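Local coordinates for protein actibind (Aspergillus niger, PDB 3D3Z) that is a T2-family ribonuclease that cleaves RNA and probably acts without strict base specificity, with a preference for adenylic acid, at residues A159-S164 / I230-K235; N24-S29 / P55-G60; T1-S6 / K206-G211; Y185-G190 / S197-Y202. All coordinates share one frame; numbering follows the deposited sequence.

How the contacts relate
Contacts 2 and 4 are buried and belong to the same antiparallel sheet: contact 4 is its 188-192/195-206 hairpin, contact 2 the end of the pairing between strands 29-35 and 49-56. They meet where Ser29 and Asp56 pack on Tyr202. Contacts 1 and 3 join loops nearer the periphery, on opposite sides of the chain's centre, their centres about 37 Å apart. Chemistry follows place. The sheet contacts rest on backbone hydrogen bonds, each interrupted by a classic beta bulge, whereas contact 1 is proline-on-tyrosine packing with one direct hydrogen bond, and contact 3 has none, using water bridges beside apolar packing. Contact 3 adjoins contact 2 through Asn24, which packs on Gly207.

Contact 1 (A159-S164 / I230-K235); sequences AGITPS and IKYPPK
Pro163 sets its ring down on the face of Tyr232 like a lid: CG stands 3.8 Å from the ring centroid and only 9° off the ring normal. Proline suits this place because its compact, puckered ring presents CG and CD to the aromatic face. Ile161 fills the flank, its CG2 lying 3.8 Å from Tyr232 CD2, with the two side chains crossing at about a right angle. Ile161 O lies at the ring edge, near its plane, 3.6 Å from Tyr232 CE2. Tyr232 fits beneath the 161-163 backbone because CG stands opposite its own N (chi1 -165°). A water accepts a hydrogen bond from Tyr232 OH and donates one to Ile161 O; the hydroxyl is also bonded to Trp48 NE1.

Just beyond Pro163 along the chain the backbones close up. Ser164 N donates to Tyr232 O at 2.9 Å, and Pro163 CA comes within 3.1 Å of that same oxygen in a CA-H...O contact. Pro234 packs its CG on the Ser164 backbone, 3.7 Å from C, and its CA lies against Pro163 CB. Trp36 meets the tyrosine ring edge-to-face. Joined here are the C-terminal loop and the loop leaving helix 152-158, which ends in a Schellman motif with Gly160 as C-prime residue; across the join lies a proline-aromatic CH-pi contact.

Contact 2 (N24-S29 / P55-G60); sequences NSPGGS and PDNCDG
Pro26 and Asn57 run alongside each other in the same direction, with the flank of the proline ring against the amide oxygen: Pro26 CB is 3.5 Å from Asn57 OD1. The Asn57 side chain leaves its backbone with CG anti to the carbonyl carbon (chi1 -61°), which brings OD1 beside the CB-CG side of the proline, while ND2 bonds to Thr61 OG1. Next to this pair Asn57 CA approaches Pro26 O at 3.4 Å in an almost straight CA-H...O contact, and a water bridges Pro26 O to Cys58 N. A cis peptide precedes Pro26, and the chain then folds through an inverse gamma turn centred on Gly27, whose lack of a side chain lets it lie close to Pro55 CB.

Ser29 and Asp56 are an antiparallel hydrogen-bonded pair, their CB atoms 4.0 Å apart on one face of the sheet. Ser29 N reaches Asp56 O at 3.0 Å, and Asp56 N reaches Ser29 O at a short 2.6 Å. Gly28 also faces Asp56, completing a classic beta bulge. The Cys58-Cys13 disulfide ties the type I turn Asn57-Gly60 to the N-terminal region. Ser29 and Asp56 pack on Tyr202 of strand 195-206, while Pro55 touches Ile119 and comes about 4 Å, side chain to side chain, from the predicted active-site His115 of helix 104-116.

Contact 3 (T1-S6 / K206-G211); sequences TIDTCS and KGSAIG
Ile2 drives its CD1 methyl against the branch point of Ile210, 3.5 Å from both CB and CG1, and this is the densest part of the contact. Ile2 is modelled in two conformations; in the one described here CG1 is swung roughly opposite the backbone N (chi1 -150°), so that CD1 reaches inward, also touching Ser208 OG at 3.6 Å. The two isoleucines cross at about a right angle, and their branched chains suit a small apolar patch beside helix 134-147. A second close point is Cys5 CB over Gly207 CA, 3.7 Å apart; glycine here lets the backbone come right up to the cysteine. The sulfur meets Ser208 N at 3.8 Å, by packing alone.

Around these points water links the two segments. No direct hydrogen bond crosses the contact. One water donates to Asp3 O and to Ile210 O, at 2.7 Å each, and another, more loosely bound, donates to Ser6 O and Lys206 O. In the Asp3 conformer described here, a third may link OD1 with Ser208 OG. Within its own segment that hydroxyl oxygen accepts from Ile210 N at 3.1 Å. The N-terminal segment, tied through the Cys5-Cys22 disulfide, thus lies against the connection between strands 195-206 and 213-216, whose bend is shaped by the ST turn at Ser208.

Contact 4 (Y185-G190 / S197-Y202); sequences YPPYVG and SQLYYY
Tyr188 and Tyr200 overlap in a way that is neither a stack nor an edge-to-face pair: their planes are inclined at 31°, and Tyr188 CD2 sits 3.5 Å above the plane of the Tyr200 ring, over its centre. They project from one face of a beta hairpin, strands 188-192 and 195-206, as an antiparallel hydrogen-bonded pair. With its first ring carbon turned away from N (chi1 171°), Tyr188 is laid over its partner, its side chain running alongside that of Tyr200. Trp54 meets the Tyr200 ring edge-to-face, and Tyr188 CB touches the edge of the Tyr202 ring.

The other face is largely apolar, mixing aliphatic side chains with the Tyr201 ring. Val189 CG2 packs on Leu199 CD2 at 4.0 Å, and Pro187 lays CB over the face of the Tyr201 ring, 4.0 Å from its centroid. Helix 171-179 covers this side through Leu178 and Leu171, while Tyr201 OH bonds to Ser152 OG. Proline, lacking an N-H, suits the place just before the strand begins. Tyr188 N bonds to Tyr200 O weakly, whereas Tyr200 N to Tyr188 O at 3.0 Å is much straighter. Gln198 comes about 4 Å, side chain to side chain, from the predicted active-site His51. Gly190, without a side chain, keeps clear of Gln198 CB and the Tyr188 ring; at this classic beta bulge its O accepts from both Ser197 N at 3.1 Å and Gln198 N at 3.0 Å, the latter 40° above the carbonyl plane.

Contact 1 (A159-S164 / I230-K235)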
loop_
_atom_site.group_PDB
_atom_site.type_symbol
_atom_site.label_atom_id
_atom_site.label_comp_id
_atom_site.label_asym_id
_atom_site.label_seq_id
_atom_site.Cartn_x
_atom_site.Cartn_y
_atom_site.Cartn_z
ATOM N N ALA A 159 10.378 -16.061 10.677
ATOM C CA ALA A 159 10.367 -17.322 9.960
ATOM C C ALA A 159 11.761 -17.672 9.438
ATOM O O ALA A 159 11.884 -18.529 8.583
ATOM C CB ALA A 159 9.398 -17.222 8.801
ATOM N N GLY A 160 12.803 -17.013 9.957
ATOM C CA GLY A 160 14.186 -17.281 9.575
ATOM C C GLY A 160 14.619 -16.806 8.191
ATOM O O GLY A 160 15.637 -17.278 7.663
ATOM N N ILE A 161 13.872 -15.873 7.595
ATOM C CA ILE A 161 14.182 -15.345 6.259
ATOM C C ILE A 161 14.700 -13.890 6.414
ATOM O O ILE A 161 13.933 -12.955 6.668
ATOM C CB ILE A 161 12.944 -15.405 5.335
ATOM C CG1 ILE A 161 12.464 -16.862 5.145
ATOM C CG2 ILE A 161 13.243 -14.780 4.000
ATOM C CD1 ILE A 161 11.046 -17.005 4.711
ATOM N N THR A 162 16.016 -13.727 6.344
ATOM C CA THR A 162 16.647 -12.427 6.502
ATOM C C THR A 162 17.556 -12.132 5.300
ATOM O O THR A 162 18.023 -13.050 4.583
ATOM C CB THR A 162 17.414 -12.341 7.838
ATOM O OG1 THR A 162 18.472 -13.305 7.857
ATOM C CG2 THR A 162 16.480 -12.589 9.009
ATOM N N PRO A 163 17.771 -10.836 5.004
ATOM C CA PRO A 163 18.622 -10.570 3.862
ATOM C C PRO A 163 20.010 -11.207 4.002
ATOM O O PRO A 163 20.569 -11.241 5.092
ATOM C CB PRO A 163 18.712 -9.023 3.840
ATOM C CG PRO A 163 17.463 -8.559 4.532
ATOM C CD PRO A 163 17.248 -9.591 5.618
ATOM N N SER A 164 20.538 -11.709 2.887
ATOM C CA SER A 164 21.826 -12.450 2.866
ATOM C C SER A 164 22.537 -12.326 1.515
ATOM O O SER A 164 21.900 -12.396 0.462
ATOM C CB SER A 164 21.589 -13.942 3.196
ATOM O OG SER A 164 22.788 -14.710 3.137
ATOM N N ILE A 230 15.648 -17.809 -4.562
ATOM C CA ILE A 230 15.305 -16.353 -4.409
ATOM C C ILE A 230 16.308 -15.643 -3.522
ATOM O O ILE A 230 16.604 -16.062 -2.388
ATOM C CB ILE A 230 13.863 -16.116 -3.884
ATOM C CG1 ILE A 230 12.831 -16.582 -4.917
ATOM C CG2 ILE A 230 13.598 -14.604 -3.613
ATOM C CD1 ILE A 230 11.392 -16.867 -4.306
ATOM N N LYS A 231 16.855 -14.559 -4.047
ATOM C CA LYS A 231 17.776 -13.769 -3.275
ATOM C C LYS A 231 17.021 -12.691 -2.499
ATOM O O LYS A 231 16.039 -12.151 -2.980
ATOM C CB LYS A 231 18.806 -13.087 -4.162
ATOM C CG LYS A 231 19.511 -14.040 -5.108
ATOM C CD LYS A 231 20.593 -13.347 -5.901
ATOM C CE LYS A 231 20.028 -12.495 -7.034
ATOM N NZ LYS A 231 20.957 -11.298 -7.242
ATOM N N TYR A 232 17.507 -12.426 -1.298
ATOM C CA TYR A 232 17.025 -11.347 -0.438
ATOM C C TYR A 232 18.216 -10.422 -0.180
ATOM O O TYR A 232 18.939 -10.583 0.803
ATOM C CB TYR A 232 16.469 -11.945 0.838
ATOM C CG TYR A 232 15.607 -11.075 1.744
ATOM C CD1 TYR A 232 15.242 -9.759 1.419
ATOM C CD2 TYR A 232 15.102 -11.618 2.927
ATOM C CE1 TYR A 232 14.421 -9.019 2.283
ATOM C CE2 TYR A 232 14.285 -10.895 3.774
ATOM C CZ TYR A 232 13.951 -9.592 3.447
ATOM O OH TYR A 232 13.148 -8.890 4.329
ATOM N N PRO A 233 18.508 -9.529 -1.132
ATOM C CA PRO A 233 19.765 -8.770 -1.018
ATOM C C PRO A 233 19.806 -7.810 0.174
ATOM O O PRO A 233 18.784 -7.161 0.465
ATOM C CB PRO A 233 19.870 -8.044 -2.360
ATOM C CG PRO A 233 18.892 -8.714 -3.267
ATOM C CD PRO A 233 17.810 -9.233 -2.403
ATOM N N PRO A 234 20.941 -7.784 0.912
ATOM C CA PRO A 234 21.097 -6.857 2.011
ATOM C C PRO A 234 21.142 -5.410 1.504
ATOM O O PRO A 234 21.705 -5.144 0.453
ATOM C CB PRO A 234 22.446 -7.278 2.653
ATOM C CG PRO A 234 22.703 -8.652 2.168
ATOM C CD PRO A 234 22.137 -8.658 0.778
ATOM N N LYS A 235 20.463 -4.505 2.220
ATOM C CA LYS A 235 20.564 -3.078 1.907
ATOM C C LYS A 235 21.928 -2.545 2.336
ATOM O O LYS A 235 22.485 -3.043 3.305
ATOM C CB LYS A 235 19.427 -2.288 2.560
ATOM C CG LYS A 235 18.053 -2.665 2.085
ATOM C CD LYS A 235 17.036 -1.683 2.667
ATOM C CE LYS A 235 15.691 -1.802 2.063
ATOM N NZ LYS A 235 14.710 -0.958 2.792
HETATM O O HOH W 1 13.670 -10.124 6.916
HETATM O O HOH W 2 19.734 -13.615 0.026
#

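Contact 2 (N24-S29 / P55-G60)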
loop_
_atom_site.group_PDB
_atom_site.type_symbol
_atom_site.label_atom_id
_atom_site.label_comp_id
_atom_site.label_asym_id
_atom_site.label_seq_id
_atom_site.Cartn_x
_atom_site.Cartn_y
_atom_site.Cartn_z
ATOM N N ASN A 24 -16.847 0.469 -1.162
ATOM C CA ASN A 24 -15.793 0.546 -2.170
ATOM C C ASN A 24 -16.114 -0.330 -3.388
ATOM O O ASN A 24 -16.183 -1.564 -3.287
ATOM C CB ASN A 24 -14.407 0.195 -1.561
ATOM C CG ASN A 24 -13.861 1.296 -0.651
ATOM O OD1 ASN A 24 -13.331 2.319 -1.137
ATOM N ND2 ASN A 24 -13.970 1.089 0.667
ATOM N N SER A 25 -16.377 0.343 -4.498
ATOM C CA SER A 25 -16.816 -0.272 -5.729
ATOM C C SER A 25 -16.723 0.746 -6.823
ATOM O O SER A 25 -17.129 1.915 -6.643
ATOM C CB SER A 25 -18.258 -0.772 -5.597
ATOM O OG SER A 25 -18.706 -1.452 -6.756
ATOM N N PRO A 26 -16.211 0.330 -8.003
ATOM C CA PRO A 26 -15.796 -1.035 -8.392
ATOM C C PRO A 26 -14.444 -1.465 -7.788
ATOM O O PRO A 26 -14.116 -2.642 -7.768
ATOM C CB PRO A 26 -15.751 -0.974 -9.930
ATOM C CG PRO A 26 -15.498 0.438 -10.270
ATOM C CD PRO A 26 -16.022 1.308 -9.087
ATOM N N GLY A 27 -13.703 -0.503 -7.255
ATOM C CA GLY A 27 -12.429 -0.771 -6.587
ATOM C C GLY A 27 -12.556 -1.332 -5.189
ATOM O O GLY A 27 -12.178 -0.691 -4.230
ATOM N N GLY A 28 -13.043 -2.564 -5.088
ATOM C CA GLY A 28 -13.288 -3.216 -3.816
ATOM C C GLY A 28 -12.154 -4.046 -3.279
ATOM O O GLY A 28 -12.211 -4.500 -2.131
ATOM N N SER A 29 -11.123 -4.268 -4.100
ATOM C CA SER A 29 -9.902 -4.928 -3.658
ATOM C C SER A 29 -8.828 -3.857 -3.470
ATOM O O SER A 29 -8.402 -3.207 -4.435
ATOM C CB SER A 29 -9.428 -6.025 -4.650
ATOM O OG SER A 29 -8.220 -6.569 -4.174
ATOM N N PRO A 55 -6.675 0.689 -5.453
ATOM C CA PRO A 55 -7.982 0.049 -5.695
ATOM C C PRO A 55 -8.016 -0.825 -6.980
ATOM O O PRO A 55 -7.882 -0.325 -8.092
ATOM C CB PRO A 55 -8.939 1.246 -5.815
ATOM C CG PRO A 55 -8.057 2.390 -6.333
ATOM C CD PRO A 55 -6.664 2.113 -5.868
ATOM N N ASP A 56 -8.154 -2.127 -6.818
ATOM C CA ASP A 56 -8.345 -2.992 -7.939
ATOM C C ASP A 56 -9.817 -3.320 -7.966
ATOM O O ASP A 56 -10.488 -3.462 -6.905
ATOM C CB ASP A 56 -7.610 -4.326 -7.757
ATOM C CG ASP A 56 -6.127 -4.308 -8.206
ATOM O OD1 ASP A 56 -5.512 -3.218 -8.387
ATOM O OD2 ASP A 56 -5.616 -5.462 -8.356
ATOM N N ASN A 57 -10.307 -3.511 -9.183
ATOM C CA ASN A 57 -11.536 -4.197 -9.407
ATOM C C ASN A 57 -11.479 -5.590 -8.839
ATOM O O ASN A 57 -10.389 -6.150 -8.555
ATOM C CB ASN A 57 -11.838 -4.222 -10.882
ATOM C CG ASN A 57 -11.983 -2.869 -11.431
ATOM O OD1 ASN A 57 -12.535 -1.966 -10.768
ATOM N ND2 ASN A 57 -11.509 -2.677 -12.648
ATOM N N CYS A 58 -12.654 -6.156 -8.613
ATOM C CA CYS A 58 -12.718 -7.439 -7.939
ATOM C C CYS A 58 -12.144 -8.587 -8.801
ATOM O O CYS A 58 -11.743 -9.591 -8.266
ATOM C CB CYS A 58 -14.137 -7.734 -7.486
ATOM S SG CYS A 58 -14.744 -6.445 -6.278
ATOM N N ASP A 59 -12.090 -8.389 -10.108
ATOM C CA ASP A 59 -11.515 -9.371 -11.042
ATOM C C ASP A 59 -10.009 -9.182 -11.272
ATOM O O ASP A 59 -9.418 -9.855 -12.142
ATOM C CB ASP A 59 -12.265 -9.341 -12.378
ATOM C CG ASP A 59 -12.121 -8.057 -13.097
ATOM O OD1 ASP A 59 -11.437 -7.142 -12.567
ATOM O OD2 ASP A 59 -12.698 -7.945 -14.219
ATOM N N GLY A 60 -9.374 -8.272 -10.532
ATOM C CA GLY A 60 -7.944 -8.031 -10.693
ATOM C C GLY A 60 -7.552 -6.960 -11.695
ATOM O O GLY A 60 -6.387 -6.552 -11.731
HETATM O O HOH W 3 -15.066 -4.675 -9.325
#

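Contact 3 (T1-S6 / K206-G211)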
loop_
_atom_site.group_PDB
_atom_site.type_symbol
_atom_site.label_atom_id
_atom_site.label_comp_id
_atom_site.label_asym_id
_atom_site.label_seq_id
_atom_site.Cartn_x
_atom_site.Cartn_y
_atom_site.Cartn_z
ATOM N N THR A 1 -14.912 16.002 9.157
ATOM C CA THR A 1 -13.918 14.998 8.668
ATOM C C THR A 1 -14.677 13.927 7.857
ATOM O O THR A 1 -15.869 14.117 7.492
ATOM C CB THR A 1 -13.154 14.437 9.870
ATOM O OG1 THR A 1 -14.120 14.073 10.871
ATOM C CG2 THR A 1 -12.164 15.468 10.432
ATOM N N ILE A 2 -14.034 12.822 7.510
ATOM C CA ILE A 2 -14.743 11.833 6.681
ATOM C C ILE A 2 -15.954 11.256 7.429
ATOM O O ILE A 2 -15.933 11.047 8.635
ATOM C CB ILE A 2 -13.799 10.716 6.131
ATOM C CG1 ILE A 2 -14.327 10.212 4.775
ATOM C CG2 ILE A 2 -13.623 9.609 7.152
ATOM C CD1 ILE A 2 -13.273 9.586 3.863
ATOM N N ASP A 3 -16.912 10.980 6.638
ATOM C CA ASP A 3 -18.067 10.211 7.089
ATOM C C ASP A 3 -17.715 8.864 7.725
ATOM O O ASP A 3 -16.720 8.211 7.360
ATOM C CB ASP A 3 -19.127 10.104 5.965
ATOM C CG ASP A 3 -18.849 9.009 4.924
ATOM O OD1 ASP A 3 -17.712 8.472 4.796
ATOM O OD2 ASP A 3 -19.835 8.692 4.204
ATOM N N THR A 4 -18.491 8.466 8.734
ATOM C CA THR A 4 -18.243 7.202 9.384
ATOM C C THR A 4 -19.292 6.240 8.879
ATOM O O THR A 4 -20.346 6.646 8.432
ATOM C CB THR A 4 -18.264 7.316 10.911
ATOM O OG1 THR A 4 -19.442 8.008 11.333
ATOM C CG2 THR A 4 -17.030 8.069 11.397
ATOM N N CYS A 5 -18.948 4.974 8.830
ATOM C CA CYS A 5 -19.857 3.934 8.408
ATOM C C CYS A 5 -19.900 2.911 9.526
ATOM O O CYS A 5 -18.963 2.810 10.315
ATOM C CB CYS A 5 -19.331 3.293 7.105
ATOM S SG CYS A 5 -18.987 4.466 5.822
ATOM N N SER A 6 -20.991 2.153 9.602
ATOM C CA SER A 6 -21.109 1.125 10.630
ATOM C C SER A 6 -19.970 0.094 10.503
ATOM O O SER A 6 -19.560 -0.289 9.387
ATOM C CB SER A 6 -22.465 0.419 10.531
ATOM O OG SER A 6 -22.404 -0.846 11.192
ATOM N N LYS A 206 -14.839 -2.923 4.856
ATOM C CA LYS A 206 -16.155 -2.623 5.425
ATOM C C LYS A 206 -16.165 -1.134 5.752
ATOM O O LYS A 206 -15.378 -0.676 6.564
ATOM C CB LYS A 206 -16.363 -3.434 6.693
ATOM C CG LYS A 206 -16.378 -4.946 6.474
ATOM C CD LYS A 206 -16.248 -5.732 7.797
ATOM C CE LYS A 206 -17.600 -5.904 8.496
ATOM N NZ LYS A 206 -18.598 -6.747 7.731
ATOM N N GLY A 207 -17.013 -0.395 5.056
ATOM C CA GLY A 207 -17.080 1.046 5.197
ATOM C C GLY A 207 -16.215 1.827 4.217
ATOM O O GLY A 207 -16.067 1.487 3.033
ATOM N N SER A 208 -15.665 2.913 4.728
ATOM C CA SER A 208 -14.863 3.804 3.909
ATOM C C SER A 208 -13.421 3.314 3.864
ATOM O O SER A 208 -12.951 2.694 4.797
ATOM C CB SER A 208 -14.870 5.220 4.503
ATOM O OG SER A 208 -14.112 6.123 3.720
ATOM N N ALA A 209 -12.746 3.608 2.757
ATOM C CA ALA A 209 -11.297 3.371 2.664
ATOM C C ALA A 209 -10.552 4.183 3.686
ATOM O O ALA A 209 -9.464 3.782 4.068
ATOM C CB ALA A 209 -10.748 3.686 1.259
ATOM N N ILE A 210 -11.118 5.336 4.125
ATOM C CA ILE A 210 -10.557 6.076 5.256
ATOM C C ILE A 210 -11.273 5.730 6.544
ATOM O O ILE A 210 -12.390 6.145 6.762
ATOM C CB ILE A 210 -10.628 7.638 5.075
ATOM C CG1 ILE A 210 -10.119 8.054 3.683
ATOM C CG2 ILE A 210 -9.927 8.332 6.245
ATOM C CD1 ILE A 210 -8.629 8.016 3.473
ATOM N N GLY A 211 -10.629 4.956 7.384
ATOM C CA GLY A 211 -11.180 4.580 8.670
ATOM C C GLY A 211 -12.039 3.332 8.702
ATOM O O GLY A 211 -12.450 2.911 9.785
HETATM O O HOH W 4 -14.853 6.312 7.948
HETATM O O HOH W 5 -16.222 7.490 2.858
HETATM O O HOH W 6 -16.403 -0.264 9.392
#

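Contact 4 (Y185-G190 / S197-Y202)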
loop_
_atom_site.group_PDB
_atom_site.type_symbol
_atom_site.label_atom_id
_atom_site.label_comp_id
_atom_site.label_asym_id
_atom_site.label_seq_id
_atom_site.Cartn_x
_atom_site.Cartn_y
_atom_site.Cartn_z
ATOM N N TYR A 185 -3.644 -15.296 4.347
ATOM C CA TYR A 185 -3.585 -14.952 2.935
ATOM C C TYR A 185 -2.216 -14.388 2.595
ATOM O O TYR A 185 -1.805 -13.360 3.142
ATOM C CB TYR A 185 -4.630 -13.926 2.584
ATOM C CG TYR A 185 -6.021 -14.450 2.661
ATOM C CD1 TYR A 185 -6.545 -15.227 1.638
ATOM C CD2 TYR A 185 -6.831 -14.170 3.754
ATOM C CE1 TYR A 185 -7.874 -15.708 1.682
ATOM C CE2 TYR A 185 -8.151 -14.664 3.823
ATOM C CZ TYR A 185 -8.662 -15.431 2.777
ATOM O OH TYR A 185 -9.951 -15.922 2.830
ATOM N N PRO A 186 -1.474 -15.081 1.713
ATOM C CA PRO A 186 -0.194 -14.546 1.277
ATOM C C PRO A 186 -0.375 -13.298 0.425
ATOM O O PRO A 186 -1.385 -13.178 -0.250
ATOM C CB PRO A 186 0.412 -15.679 0.420
ATOM C CG PRO A 186 -0.642 -16.655 0.226
ATOM C CD PRO A 186 -1.777 -16.398 1.118
ATOM N N PRO A 187 0.620 -12.395 0.437
ATOM C CA PRO A 187 0.608 -11.291 -0.550
ATOM C C PRO A 187 0.977 -11.832 -1.944
ATOM O O PRO A 187 1.496 -12.933 -2.036
ATOM C CB PRO A 187 1.695 -10.358 -0.026
ATOM C CG PRO A 187 2.654 -11.278 0.699
ATOM C CD PRO A 187 1.793 -12.339 1.335
ATOM N N TYR A 188 0.716 -11.083 -3.007
ATOM C CA TYR A 188 1.581 -11.161 -4.177
ATOM C C TYR A 188 3.061 -10.939 -3.781
ATOM O O TYR A 188 3.402 -9.981 -3.089
ATOM C CB TYR A 188 1.155 -10.173 -5.252
ATOM C CG TYR A 188 2.140 -10.067 -6.375
ATOM C CD1 TYR A 188 2.129 -10.987 -7.447
ATOM C CD2 TYR A 188 3.108 -9.059 -6.381
ATOM C CE1 TYR A 188 3.068 -10.875 -8.496
ATOM C CE2 TYR A 188 4.035 -8.946 -7.411
ATOM C CZ TYR A 188 4.016 -9.861 -8.456
ATOM O OH TYR A 188 4.951 -9.687 -9.463
ATOM N N VAL A 189 3.931 -11.858 -4.224
ATOM C CA VAL A 189 5.383 -11.754 -4.064
ATOM C C VAL A 189 6.052 -11.474 -5.426
ATOM O O VAL A 189 5.991 -12.306 -6.337
ATOM C CB VAL A 189 5.955 -13.018 -3.397
ATOM C CG1 VAL A 189 7.475 -12.858 -3.108
ATOM C CG2 VAL A 189 5.193 -13.294 -2.119
ATOM N N GLY A 190 6.713 -10.314 -5.535
ATOM C CA GLY A 190 7.324 -9.858 -6.777
ATOM C C GLY A 190 8.838 -9.893 -6.687
ATOM O O GLY A 190 9.407 -9.477 -5.682
ATOM N N SER A 197 11.694 -8.189 -4.128
ATOM C CA SER A 197 11.561 -6.820 -4.620
ATOM C C SER A 197 10.245 -6.099 -4.233
ATOM O O SER A 197 10.281 -4.942 -3.873
ATOM C CB SER A 197 11.660 -6.848 -6.125
ATOM O OG SER A 197 11.549 -5.534 -6.589
ATOM N N GLN A 198 9.100 -6.763 -4.377
ATOM C CA GLN A 198 7.777 -6.141 -4.187
ATOM C C GLN A 198 6.802 -7.089 -3.489
ATOM O O GLN A 198 6.878 -8.325 -3.687
ATOM C CB GLN A 198 7.194 -5.755 -5.547
ATOM C CG GLN A 198 8.005 -4.665 -6.304
ATOM C CD GLN A 198 7.253 -4.032 -7.434
ATOM O OE1 GLN A 198 6.106 -3.638 -7.261
ATOM N NE2 GLN A 198 7.902 -3.927 -8.635
ATOM N N LEU A 199 5.867 -6.501 -2.747
ATOM C CA LEU A 199 4.781 -7.209 -2.053
ATOM C C LEU A 199 3.462 -6.440 -2.249
ATOM O O LEU A 199 3.427 -5.169 -2.192
ATOM C CB LEU A 199 5.102 -7.391 -0.572
ATOM C CG LEU A 199 6.317 -8.218 -0.121
ATOM C CD1 LEU A 199 6.498 -8.150 1.382
ATOM C CD2 LEU A 199 6.203 -9.695 -0.591
ATOM N N TYR A 200 2.392 -7.172 -2.604
ATOM C CA TYR A 200 1.005 -6.626 -2.587
ATOM C C TYR A 200 0.136 -7.421 -1.610
ATOM O O TYR A 200 -0.179 -8.598 -1.838
ATOM C CB TYR A 200 0.277 -6.644 -3.924
ATOM C CG TYR A 200 0.980 -6.265 -5.208
ATOM C CD1 TYR A 200 2.162 -5.491 -5.249
ATOM C CD2 TYR A 200 0.432 -6.665 -6.429
ATOM C CE1 TYR A 200 2.752 -5.164 -6.456
ATOM C CE2 TYR A 200 1.021 -6.338 -7.632
ATOM C CZ TYR A 200 2.168 -5.581 -7.654
ATOM O OH TYR A 200 2.727 -5.259 -8.883
ATOM N N TYR A 201 -0.257 -6.767 -0.522
ATOM C CA TYR A 201 -1.213 -7.336 0.435
ATOM C C TYR A 201 -2.618 -6.879 0.073
ATOM O O TYR A 201 -2.898 -5.681 0.062
ATOM C CB TYR A 201 -0.853 -6.909 1.847
ATOM C CG TYR A 201 0.474 -7.358 2.412
ATOM C CD1 TYR A 201 0.570 -8.536 3.180
ATOM C CD2 TYR A 201 1.621 -6.583 2.287
ATOM C CE1 TYR A 201 1.763 -8.906 3.769
ATOM C CE2 TYR A 201 2.804 -6.975 2.858
ATOM C CZ TYR A 201 2.876 -8.156 3.563
ATOM O OH TYR A 201 4.036 -8.558 4.160
ATOM N N TYR A 202 -3.500 -7.844 -0.224
ATOM C CA TYR A 202 -4.867 -7.582 -0.666
ATOM C C TYR A 202 -5.831 -7.558 0.518
ATOM O O TYR A 202 -5.646 -8.270 1.530
ATOM C CB TYR A 202 -5.351 -8.623 -1.684
ATOM C CG TYR A 202 -4.619 -8.607 -3.020
ATOM C CD1 TYR A 202 -5.244 -8.191 -4.171
ATOM C CD2 TYR A 202 -3.292 -9.043 -3.123
ATOM C CE1 TYR A 202 -4.558 -8.168 -5.412
ATOM C CE2 TYR A 202 -2.604 -9.040 -4.366
ATOM C CZ TYR A 202 -3.252 -8.621 -5.486
ATOM O OH TYR A 202 -2.575 -8.614 -6.689
HETATM O O HOH W 7 -3.236 -11.101 -0.109
#